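Local coordinates for Esterase/lipase-like protein (Caldicellulosiruptor lactoaceticus 6A, PDB 6A6O) that acts as a bifunctional hydrolase that cleaves acetyl esters and 1,4-beta-xylosides, at residues I58-G63 against H137-V142; P172-A177 against L231-A236; A177-E182 against P226-L231; L197-T200 against H204-V207. One frame throughout, in Å; residues are numbered along the deposited sequence.

Contact 1 (I58-G63 against H137-V142)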
loop_
_atom_site.group_PDB
_atom_site.type_symbol
_atom_site.label_atom_id
_atom_site.label_comp_id
_atom_site.label_asym_id
_atom_site.label_seq_id
_atom_site.Cartn_x
_atom_site.Cartn_y
_atom_site.Cartn_z
ATOM N N ILE A 58 2.497 -3.366 -5.487
ATOM C CA ILE A 58 1.136 -3.723 -5.100
ATOM C C ILE A 58 0.413 -2.444 -4.722
ATOM O O ILE A 58 0.872 -1.700 -3.843
ATOM C CB ILE A 58 1.117 -4.722 -3.930
ATOM C CG1 ILE A 58 1.997 -5.935 -4.245
ATOM C CG2 ILE A 58 -0.323 -5.146 -3.626
ATOM C CD1 ILE A 58 2.201 -6.856 -3.035
ATOM N N VAL A 59 -0.718 -2.195 -5.372
ATOM C CA VAL A 59 -1.477 -0.964 -5.203
ATOM C C VAL A 59 -2.550 -1.179 -4.147
ATOM O O VAL A 59 -3.345 -2.124 -4.243
ATOM C CB VAL A 59 -2.098 -0.510 -6.529
ATOM C CG1 VAL A 59 -2.988 0.716 -6.286
ATOM C CG2 VAL A 59 -1.008 -0.220 -7.540
ATOM N N PHE A 60 -2.567 -0.303 -3.127
ATOM C CA PHE A 60 -3.573 -0.321 -2.070
ATOM C C PHE A 60 -4.549 0.821 -2.332
ATOM O O PHE A 60 -4.236 1.978 -2.005
ATOM C CB PHE A 60 -2.937 -0.146 -0.681
ATOM C CG PHE A 60 -2.015 -1.252 -0.230
ATOM C CD1 PHE A 60 -1.601 -2.275 -1.069
ATOM C CD2 PHE A 60 -1.559 -1.247 1.079
ATOM C CE1 PHE A 60 -0.757 -3.264 -0.615
ATOM C CE2 PHE A 60 -0.712 -2.240 1.549
ATOM C CZ PHE A 60 -0.301 -3.248 0.703
ATOM N N PRO A 61 -5.735 0.571 -2.880
ATOM C CA PRO A 61 -6.681 1.667 -3.112
ATOM C C PRO A 61 -7.202 2.232 -1.799
ATOM O O PRO A 61 -7.186 1.573 -0.758
ATOM C CB PRO A 61 -7.809 1.001 -3.918
ATOM C CG PRO A 61 -7.743 -0.433 -3.512
ATOM C CD PRO A 61 -6.302 -0.745 -3.240
ATOM N N GLY A 62 -7.676 3.481 -1.862
ATOM C CA GLY A 62 -8.299 4.134 -0.726
ATOM C C GLY A 62 -9.790 3.847 -0.648
ATOM O O GLY A 62 -10.325 2.986 -1.347
ATOM N N GLY A 63 -10.470 4.597 0.219
ATOM C CA GLY A 63 -11.881 4.341 0.473
ATOM C C GLY A 63 -12.288 4.305 1.936
ATOM O O GLY A 63 -13.320 3.719 2.283
ATOM N N HIS A 137 -2.563 4.719 4.346
ATOM C CA HIS A 137 -2.427 4.285 5.731
ATOM C C HIS A 137 -1.984 2.830 5.794
ATOM O O HIS A 137 -0.980 2.491 6.436
ATOM C CB HIS A 137 -3.751 4.473 6.467
ATOM C CG HIS A 137 -3.670 4.168 7.926
ATOM N ND1 HIS A 137 -4.411 3.168 8.521
ATOM C CD2 HIS A 137 -2.930 4.729 8.912
ATOM C CE1 HIS A 137 -4.124 3.121 9.812
ATOM N NE2 HIS A 137 -3.240 4.067 10.077
ATOM N N LEU A 138 -2.717 1.957 5.108
ATOM C CA LEU A 138 -2.381 0.539 5.117
ATOM C C LEU A 138 -0.971 0.294 4.581
ATOM O O LEU A 138 -0.220 -0.514 5.136
ATOM C CB LEU A 138 -3.424 -0.218 4.294
ATOM C CG LEU A 138 -3.330 -1.735 4.304
ATOM C CD1 LEU A 138 -3.461 -2.217 5.728
ATOM C CD2 LEU A 138 -4.437 -2.281 3.421
ATOM N N ALA A 139 -0.596 0.978 3.500
ATOM C CA ALA A 139 0.762 0.864 2.969
ATOM C C ALA A 139 1.802 1.320 3.988
ATOM O O ALA A 139 2.851 0.684 4.150
ATOM C CB ALA A 139 0.890 1.694 1.691
ATOM N N SER A 140 1.530 2.426 4.683
ATOM C CA SER A 140 2.480 2.916 5.672
ATOM C C SER A 140 2.586 1.958 6.853
ATOM O O SER A 140 3.647 1.876 7.485
ATOM C CB SER A 140 2.100 4.328 6.144
ATOM O OG SER A 140 0.974 4.319 7.013
ATOM N N LEU A 141 1.513 1.221 7.149
ATOM C CA LEU A 141 1.538 0.247 8.233
ATOM C C LEU A 141 2.377 -0.968 7.859
ATOM O O LEU A 141 3.215 -1.426 8.644
ATOM C CB LEU A 141 0.114 -0.185 8.589
ATOM C CG LEU A 141 -0.718 0.853 9.339
ATOM C CD1 LEU A 141 -2.106 0.303 9.604
ATOM C CD2 LEU A 141 -0.011 1.259 10.653
ATOM N N VAL A 142 2.163 -1.515 6.662
ATOM C CA VAL A 142 2.985 -2.649 6.273
ATOM C C VAL A 142 4.435 -2.207 6.061
ATOM O O VAL A 142 5.362 -3.004 6.247
ATOM C CB VAL A 142 2.319 -3.352 5.064
ATOM C CG1 VAL A 142 2.612 -2.640 3.757
ATOM C CG2 VAL A 142 2.701 -4.832 5.013
#

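Contact 2 (P172-A177 against L231-A236)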
loop_
_atom_site.group_PDB
_atom_site.type_symbol
_atom_site.label_atom_id
_atom_site.label_comp_id
_atom_site.label_asym_id
_atom_site.label_seq_id
_atom_site.Cartn_x
_atom_site.Cartn_y
_atom_site.Cartn_z
ATOM N N PRO A 172 -1.848 10.286 2.003
ATOM C CA PRO A 172 -2.139 9.221 2.971
ATOM C C PRO A 172 -2.782 9.684 4.272
ATOM O O PRO A 172 -2.450 10.733 4.830
ATOM C CB PRO A 172 -0.747 8.640 3.268
ATOM C CG PRO A 172 0.153 9.839 3.117
ATOM C CD PRO A 172 -0.399 10.548 1.908
ATOM N N VAL A 173 -3.717 8.858 4.748
ATOM C CA VAL A 173 -4.051 8.796 6.163
ATOM C C VAL A 173 -2.843 8.243 6.904
ATOM O O VAL A 173 -2.312 7.197 6.529
ATOM C CB VAL A 173 -5.288 7.907 6.356
ATOM C CG1 VAL A 173 -5.534 7.592 7.818
ATOM C CG2 VAL A 173 -6.519 8.565 5.691
ATOM N N ILE A 174 -2.380 8.952 7.937
ATOM C CA ILE A 174 -1.160 8.538 8.634
ATOM C C ILE A 174 -1.440 8.495 10.127
ATOM O O ILE A 174 -1.254 7.461 10.790
ATOM C CB ILE A 174 0.021 9.489 8.327
ATOM C CG1 ILE A 174 0.500 9.337 6.878
ATOM C CG2 ILE A 174 1.195 9.242 9.286
ATOM C CD1 ILE A 174 1.136 7.974 6.537
ATOM N N SER A 175 -1.887 9.627 10.661
ATOM C CA SER A 175 -2.190 9.762 12.077
ATOM C C SER A 175 -3.645 9.390 12.360
ATOM O O SER A 175 -4.557 9.761 11.610
ATOM C CB SER A 175 -1.917 11.198 12.528
ATOM O OG SER A 175 -2.372 11.412 13.845
ATOM N N LEU A 176 -3.859 8.670 13.456
ATOM C CA LEU A 176 -5.198 8.255 13.854
ATOM C C LEU A 176 -5.817 9.275 14.807
ATOM O O LEU A 176 -7.039 9.375 14.916
ATOM C CB LEU A 176 -5.158 6.875 14.513
ATOM C CG LEU A 176 -5.169 5.673 13.567
ATOM C CD1 LEU A 176 -5.894 4.496 14.200
ATOM C CD2 LEU A 176 -5.802 6.044 12.234
ATOM N N ALA A 177 -4.963 10.028 15.494
ATOM C CA ALA A 177 -5.419 11.044 16.437
ATOM C C ALA A 177 -5.397 12.428 15.798
ATOM O O ALA A 177 -6.279 12.773 15.012
ATOM C CB ALA A 177 -4.563 11.023 17.694
ATOM N N LEU A 231 3.443 15.350 6.217
ATOM C CA LEU A 231 4.542 16.043 6.882
ATOM C C LEU A 231 5.023 15.271 8.115
ATOM O O LEU A 231 6.234 15.183 8.367
ATOM C CB LEU A 231 4.108 17.467 7.259
ATOM C CG LEU A 231 3.790 18.382 6.071
ATOM C CD1 LEU A 231 3.131 19.692 6.545
ATOM C CD2 LEU A 231 5.079 18.666 5.295
ATOM N N LEU A 232 4.090 14.716 8.898
ATOM C CA LEU A 232 4.468 13.921 10.068
ATOM C C LEU A 232 5.259 12.682 9.667
ATOM O O LEU A 232 6.235 12.317 10.337
ATOM C CB LEU A 232 3.226 13.504 10.866
ATOM C CG LEU A 232 2.539 14.572 11.714
ATOM C CD1 LEU A 232 1.215 14.036 12.250
ATOM C CD2 LEU A 232 3.445 14.979 12.855
ATOM N N PHE A 233 4.829 11.988 8.609
ATOM C CA PHE A 233 5.556 10.790 8.214
ATOM C C PHE A 233 6.948 11.158 7.710
ATOM O O PHE A 233 7.929 10.468 8.018
ATOM C CB PHE A 233 4.762 10.004 7.164
ATOM C CG PHE A 233 5.150 8.548 7.075
ATOM C CD1 PHE A 233 4.664 7.630 8.005
ATOM C CD2 PHE A 233 5.982 8.096 6.060
ATOM C CE1 PHE A 233 5.012 6.278 7.921
ATOM C CE2 PHE A 233 6.346 6.750 5.974
ATOM C CZ PHE A 233 5.854 5.840 6.909
ATOM N N ALA A 234 7.056 12.276 6.986
ATOM C CA ALA A 234 8.359 12.746 6.518
ATOM C C ALA A 234 9.290 13.062 7.686
ATOM O O ALA A 234 10.470 12.687 7.669
ATOM C CB ALA A 234 8.172 13.974 5.619
ATOM N N MET A 235 8.782 13.755 8.709
ATOM C CA MET A 235 9.619 14.056 9.873
ATOM C C MET A 235 10.159 12.772 10.498
ATOM O O MET A 235 11.328 12.704 10.900
ATOM C CB MET A 235 8.826 14.854 10.913
ATOM C CG MET A 235 8.536 16.305 10.577
ATOM S SD MET A 235 9.982 17.378 10.840
ATOM C CE MET A 235 10.182 17.333 12.618
ATOM N N ALA A 236 9.322 11.733 10.559
ATOM C CA ALA A 236 9.741 10.476 11.177
ATOM C C ALA A 236 10.782 9.756 10.325
ATOM O O ALA A 236 11.744 9.190 10.860
ATOM C CB ALA A 236 8.520 9.583 11.418
#

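Contact 3 (A177-E182 against P226-L231)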
loop_
_atom_site.group_PDB
_atom_site.type_symbol
_atom_site.label_atom_id
_atom_site.label_comp_id
_atom_site.label_asym_id
_atom_site.label_seq_id
_atom_site.Cartn_x
_atom_site.Cartn_y
_atom_site.Cartn_z
ATOM N N ALA A 177 -4.963 10.028 15.494
ATOM C CA ALA A 177 -5.419 11.044 16.437
ATOM C C ALA A 177 -5.397 12.428 15.798
ATOM O O ALA A 177 -6.279 12.773 15.012
ATOM C CB ALA A 177 -4.563 11.023 17.694
ATOM N N GLU A 178 -4.386 13.220 16.142
ATOM C CA GLU A 178 -4.250 14.563 15.592
ATOM C C GLU A 178 -4.249 14.502 14.069
ATOM O O GLU A 178 -3.578 13.658 13.476
ATOM C CB GLU A 178 -2.966 15.224 16.094
ATOM C CG GLU A 178 -2.629 16.534 15.400
ATOM C CD GLU A 178 -2.655 17.717 16.346
ATOM O OE1 GLU A 178 -1.582 18.092 16.863
ATOM O OE2 GLU A 178 -3.750 18.275 16.574
ATOM N N PHE A 179 -5.003 15.397 13.439
ATOM C CA PHE A 179 -5.085 15.420 11.977
ATOM C C PHE A 179 -5.640 14.128 11.391
ATOM O O PHE A 179 -5.454 13.864 10.205
ATOM C CB PHE A 179 -3.722 15.728 11.336
ATOM C CG PHE A 179 -2.982 16.858 11.996
ATOM C CD1 PHE A 179 -3.471 18.154 11.942
ATOM C CD2 PHE A 179 -1.789 16.621 12.661
ATOM C CE1 PHE A 179 -2.792 19.189 12.550
ATOM C CE2 PHE A 179 -1.101 17.651 13.264
ATOM C CZ PHE A 179 -1.600 18.935 13.208
ATOM N N ALA A 180 -6.350 13.331 12.184
ATOM C CA ALA A 180 -6.897 12.071 11.698
ATOM C C ALA A 180 -8.071 12.292 10.752
ATOM O O ALA A 180 -8.878 13.206 10.935
ATOM C CB ALA A 180 -7.361 11.215 12.869
ATOM N N HIS A 181 -8.164 11.439 9.735
ATOM C CA HIS A 181 -9.421 11.261 9.016
ATOM C C HIS A 181 -10.344 10.440 9.907
ATOM O O HIS A 181 -10.119 9.243 10.100
ATOM C CB HIS A 181 -9.172 10.566 7.679
ATOM C CG HIS A 181 -10.393 10.475 6.818
ATOM N ND1 HIS A 181 -11.184 9.347 6.765
ATOM C CD2 HIS A 181 -10.978 11.386 6.001
ATOM C CE1 HIS A 181 -12.197 9.562 5.945
ATOM N NE2 HIS A 181 -12.097 10.790 5.469
ATOM N N GLU A 182 -11.356 11.084 10.496
ATOM C CA GLU A 182 -12.131 10.411 11.534
ATOM C C GLU A 182 -12.951 9.257 10.971
ATOM O O GLU A 182 -13.175 8.261 11.668
ATOM C CB GLU A 182 -13.033 11.417 12.251
ATOM C CG GLU A 182 -12.272 12.483 13.048
ATOM C CD GLU A 182 -11.517 11.924 14.250
ATOM O OE1 GLU A 182 -11.901 10.845 14.750
ATOM O OE2 GLU A 182 -10.549 12.577 14.711
ATOM N N PRO A 226 -5.728 15.900 6.169
ATOM C CA PRO A 226 -4.799 17.034 6.286
ATOM C C PRO A 226 -3.414 16.677 5.781
ATOM O O PRO A 226 -2.915 15.582 6.033
ATOM C CB PRO A 226 -4.777 17.312 7.793
ATOM C CG PRO A 226 -6.109 16.806 8.283
ATOM C CD PRO A 226 -6.418 15.599 7.436
ATOM N N VAL A 227 -2.797 17.626 5.067
ATOM C CA VAL A 227 -1.428 17.471 4.582
ATOM C C VAL A 227 -0.453 17.214 5.725
ATOM O O VAL A 227 0.619 16.637 5.505
ATOM C CB VAL A 227 -1.042 18.728 3.767
ATOM C CG1 VAL A 227 -1.008 19.967 4.675
ATOM C CG2 VAL A 227 0.291 18.546 3.014
ATOM N N GLU A 228 -0.794 17.637 6.946
ATOM C CA GLU A 228 0.038 17.315 8.105
ATOM C C GLU A 228 0.355 15.823 8.207
ATOM O O GLU A 228 1.387 15.446 8.770
ATOM C CB GLU A 228 -0.661 17.763 9.384
ATOM C CG GLU A 228 -0.632 19.271 9.591
ATOM C CD GLU A 228 -1.909 19.954 9.130
ATOM O OE1 GLU A 228 -2.524 19.502 8.136
ATOM O OE2 GLU A 228 -2.301 20.960 9.759
ATOM N N ASN A 229 -0.520 14.960 7.685
ATOM C CA ASN A 229 -0.255 13.523 7.747
ATOM C C ASN A 229 1.029 13.162 7.003
ATOM O O ASN A 229 1.859 12.395 7.514
ATOM C CB ASN A 229 -1.458 12.751 7.181
ATOM C CG ASN A 229 -2.614 12.698 8.158
ATOM O OD1 ASN A 229 -2.643 11.847 9.032
ATOM N ND2 ASN A 229 -3.567 13.630 8.025
ATOM N N SER A 230 1.212 13.708 5.794
ATOM C CA SER A 230 2.436 13.457 5.040
ATOM C C SER A 230 3.631 14.134 5.691
ATOM O O SER A 230 4.726 13.571 5.702
ATOM C CB SER A 230 2.303 13.933 3.595
ATOM O OG SER A 230 1.461 13.057 2.866
ATOM N N LEU A 231 3.443 15.350 6.217
ATOM C CA LEU A 231 4.542 16.043 6.882
ATOM C C LEU A 231 5.023 15.271 8.115
ATOM O O LEU A 231 6.234 15.183 8.367
ATOM C CB LEU A 231 4.108 17.467 7.259
ATOM C CG LEU A 231 3.790 18.382 6.071
ATOM C CD1 LEU A 231 3.131 19.692 6.545
ATOM C CD2 LEU A 231 5.079 18.666 5.295
HETATM O O HOH W 1 -5.286 10.641 9.057
#

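Contact 4 (L197-T200 against H204-V207)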
loop_
_atom_site.group_PDB
_atom_site.type_symbol
_atom_site.label_atom_id
_atom_site.label_comp_id
_atom_site.label_asym_id
_atom_site.label_seq_id
_atom_site.Cartn_x
_atom_site.Cartn_y
_atom_site.Cartn_z
ATOM N N LEU A 197 -3.654 1.316 20.488
ATOM C CA LEU A 197 -3.789 1.089 19.053
ATOM C C LEU A 197 -3.801 2.401 18.286
ATOM O O LEU A 197 -3.257 2.481 17.179
ATOM C CB LEU A 197 -5.058 0.290 18.760
ATOM C CG LEU A 197 -4.993 -1.201 19.138
ATOM C CD1 LEU A 197 -6.318 -1.905 18.822
ATOM C CD2 LEU A 197 -3.830 -1.928 18.463
ATOM N N VAL A 198 -4.407 3.443 18.852
ATOM C CA VAL A 198 -4.344 4.748 18.198
ATOM C C VAL A 198 -2.892 5.162 17.996
ATOM O O VAL A 198 -2.518 5.696 16.945
ATOM C CB VAL A 198 -5.129 5.800 19.002
ATOM C CG1 VAL A 198 -4.824 7.197 18.466
ATOM C CG2 VAL A 198 -6.627 5.515 18.919
ATOM N N TRP A 199 -2.049 4.908 18.996
ATOM C CA TRP A 199 -0.639 5.266 18.892
ATOM C C TRP A 199 0.098 4.362 17.903
ATOM O O TRP A 199 0.807 4.850 17.018
ATOM C CB TRP A 199 0.012 5.214 20.277
ATOM C CG TRP A 199 1.353 5.870 20.327
ATOM C CD1 TRP A 199 1.631 7.138 20.759
ATOM C CD2 TRP A 199 2.602 5.294 19.936
ATOM N NE1 TRP A 199 2.979 7.385 20.660
ATOM C CE2 TRP A 199 3.602 6.272 20.163
ATOM C CE3 TRP A 199 2.979 4.046 19.424
ATOM C CZ2 TRP A 199 4.950 6.046 19.882
ATOM C CZ3 TRP A 199 4.328 3.819 19.146
ATOM C CH2 TRP A 199 5.294 4.823 19.375
ATOM N N THR A 200 -0.056 3.035 18.030
ATOM C CA THR A 200 0.730 2.151 17.176
ATOM C C THR A 200 0.224 2.133 15.741
ATOM O O THR A 200 0.983 1.774 14.835
ATOM C CB THR A 200 0.767 0.725 17.742
ATOM O OG1 THR A 200 -0.551 0.165 17.705
ATOM C CG2 THR A 200 1.292 0.738 19.189
ATOM N N HIS A 204 3.392 7.245 11.566
ATOM C CA HIS A 204 4.629 8.005 11.758
ATOM C C HIS A 204 5.320 7.622 13.065
ATOM O O HIS A 204 6.550 7.712 13.165
ATOM C CB HIS A 204 4.364 9.519 11.693
ATOM C CG HIS A 204 3.481 10.050 12.779
ATOM N ND1 HIS A 204 2.143 9.722 12.886
ATOM C CD2 HIS A 204 3.738 10.910 13.794
ATOM C CE1 HIS A 204 1.619 10.351 13.923
ATOM N NE2 HIS A 204 2.565 11.084 14.487
ATOM N N ASN A 205 4.554 7.147 14.056
ATOM C CA ASN A 205 5.124 6.702 15.328
ATOM C C ASN A 205 5.975 5.441 15.192
ATOM O O ASN A 205 6.812 5.165 16.067
ATOM C CB ASN A 205 4.003 6.410 16.340
ATOM C CG ASN A 205 3.331 7.657 16.874
ATOM O OD1 ASN A 205 3.945 8.723 17.012
ATOM N ND2 ASN A 205 2.050 7.523 17.203
ATOM N N MET A 206 5.774 4.659 14.132
ATOM C CA MET A 206 6.375 3.339 14.015
ATOM C C MET A 206 7.488 3.273 12.980
ATOM O O MET A 206 8.032 2.191 12.740
ATOM C CB MET A 206 5.282 2.314 13.696
ATOM C CG MET A 206 4.230 2.253 14.784
ATOM S SD MET A 206 4.882 1.386 16.241
ATOM C CE MET A 206 5.155 -0.232 15.532
ATOM N N VAL A 207 7.858 4.403 12.374
ATOM C CA VAL A 207 9.000 4.416 11.467
ATOM C C VAL A 207 10.260 4.016 12.226
ATOM O O VAL A 207 10.475 4.425 13.374
ATOM C CB VAL A 207 9.146 5.810 10.830
ATOM C CG1 VAL A 207 10.442 5.914 10.022
ATOM C CG2 VAL A 207 7.968 6.083 9.950
#

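Contact 1 (I58-G63 against H137-V142)
F60 at the end of strand 54-60 meets L138, A139 and V142 on helix 134-142. The strand and helix segments approach to 9.0 Å between their axes, at 129°.

The side-chain contacts are apolar, and no hydrogen bond joins the two segments. One side of the F60 ring, CD2 and CE2, does the touching. The first torsion of F60 (chi1 -65°) sets CG anti to the carbonyl carbon and swings the ring to the helix. F60 CD2 lies 3.7 Å from L138 CG. It is also 3.9 Å from A139 CB. The backbone N of A139 also comes to the ring edge, near its plane, 3.4 Å from F60 CD2. One turn on, V142 CG1 reaches F60 CE2 at 4.0 Å. I58 CG2, from the same strand, also lies at the ring edge, in plane. L90 and A106 add further apolar contacts to F60.

The polar bonds lie within the helix and around it. S140 OG donates a hydrogen bond of 2.7 Å to H137 O, coming in tilted from the carbonyl plane. L141 N gives a second bond to H137 O. S140 OG also pairs with S203 OG. The H137 ring is held at both nitrogens, ND1 by Y65 OH and NE2 by L201 O.

All four touching residues are buried near the centre of the chain. F60 also touches residues of the probable GxSxG nucleophile elbow, which leads into this helix. The arrangement is consistent with an alpha/beta-hydrolase core, in which the helix after the nucleophile elbow packs on a central parallel strand.

Contact 2 (P172-A177 against L231-A236)
The F233 ring is met obliquely by the end of I174, whose CD1 lies 3.8 Å from F233 CD1. S140, S203, V207, T214 and L216 also touch the F233 side chain, so the ring is buried among a helix, loops and a strand. The setting is a beta-alpha-beta crossover of an alpha/beta-hydrolase-type sheet. Helix 228-239 links the neighbouring parallel strands 214-219 and 244-249, and the 172-177 loop after strand 167-170 leans on it.

I174 and F233 cross at about a right angle. Both ends of the branched I174 side chain take part: besides CD1, its CG2 is 4.0 Å from F233 CD1. The F233 ring leaves the helix with CG anti to the backbone N (chi1 -158°), which carries it toward the loop. I174 also touches S140 and S203, so it is wedged between helix 134-142 and helix 228-239.

One residue along, S175 makes a looser contact with L232. The two segments form no hydrogen bond with each other. The polar end of S175 serves the loop itself: its OG is bonded to E178 O. The carbon beneath that hydroxyl, S175 CB, faces L232 CD1 at 4.2 Å.

Contact 3 (A177-E182 against P226-L231)
The F179 ring lies over the side chain of E228, and the two side chains cross at about a right angle. E228 CB sits over the ring centre in a CH-pi contact, 3.6 Å from the centroid and 12° off the ring normal. The E228 chain then bends at its second torsion (chi2 97°). This lays the carboxylate against the same ring, the planes 29° apart, with E228 OE2 3.3 Å from F179 CE1. On the opposite face E178 CD lies toward the rim, so F179 is sandwiched between two glutamates. F179 CB packs on P226 CB at 4.0 Å.

The N229 amide reaches the backbone of F179 rather than its ring. N229 ND2 gives a nearly straight bond of 2.9 Å to F179 O. It gives another, also 2.9 Å, to P226 O, on a lone pair. Both acceptors lie in the amide plane, which fixes the rotation of this buried group. N229 OD1 accepts from I174 N and S175 N. Water 1 lies 2.9 Å from N229 OD1 and accepts from H181 N.

A177 to A180 form a type II beta turn, with F179 at its third position. Together these contacts tie the turn to P226 and to the first residues of helix 228-239. This is the loop region after strand 167-170 of an alpha/beta-hydrolase-like fold, with P226 near the probable Ser-His-Asp triad.

Contact 4 (L197-T200 against H204-V207)
The CA of T200, the last residue of helix 195-200, lies 6.6 Å from the CA of M206 after the chain has doubled back.

N205 meets W199 in three ways. N205 ND2 bonds to W199 O at 3.0 Å, nearly straight (173°), with the acceptor in the amide plane. The same amide is stacked on one face of the indole, the planes 9° apart. ND2 sits over the five-membered ring, 3.6 Å from each of W199 CG, CD1, NE1, CE2 and CD2. N205 CB lies over the six-membered ring in a CH-pi contact, 3.6 Å from the centroid. The indole reaches this place because CG is anti to the backbone N (chi1 -166°). The bond and the stack together hold the amide flat.

M206 fills the next place. Its CG packs against T200 O at 3.3 Å. The chain bends at its second and third torsions, and SD comes to 3.8 Å from W199 CZ3. This is an oblique Met-aromatic contact.

The loop thus folds back on the C-terminal end of a short surface helix. Both belong to the connection between strands 167-170 and 214-219, where alpha/beta hydrolases commonly carry extra helices.

How the contacts relate
The centre of contact 1 lies about 3 Å from the chain centre; those of the other three lie about 15 to 17 Å from it, all on the same side. Contacts 1 and 2 have centres about 14 Å apart and touch where H137 CB meets V173 O at 3.1 Å. The centres of contacts 2 and 3 are about 6 Å apart; both use helix 228-239. Those of contacts 2 and 4 are about 9 Å apart, with A236 CB 3.2 Å from H204 O. The probable triad is S133, D222 and H254. In contact 1 F60 touches residues of the probable nucleophile elbow. In contact 3 segment 226-231 starts four residues after D222, and P226 lies near the triad without touching it.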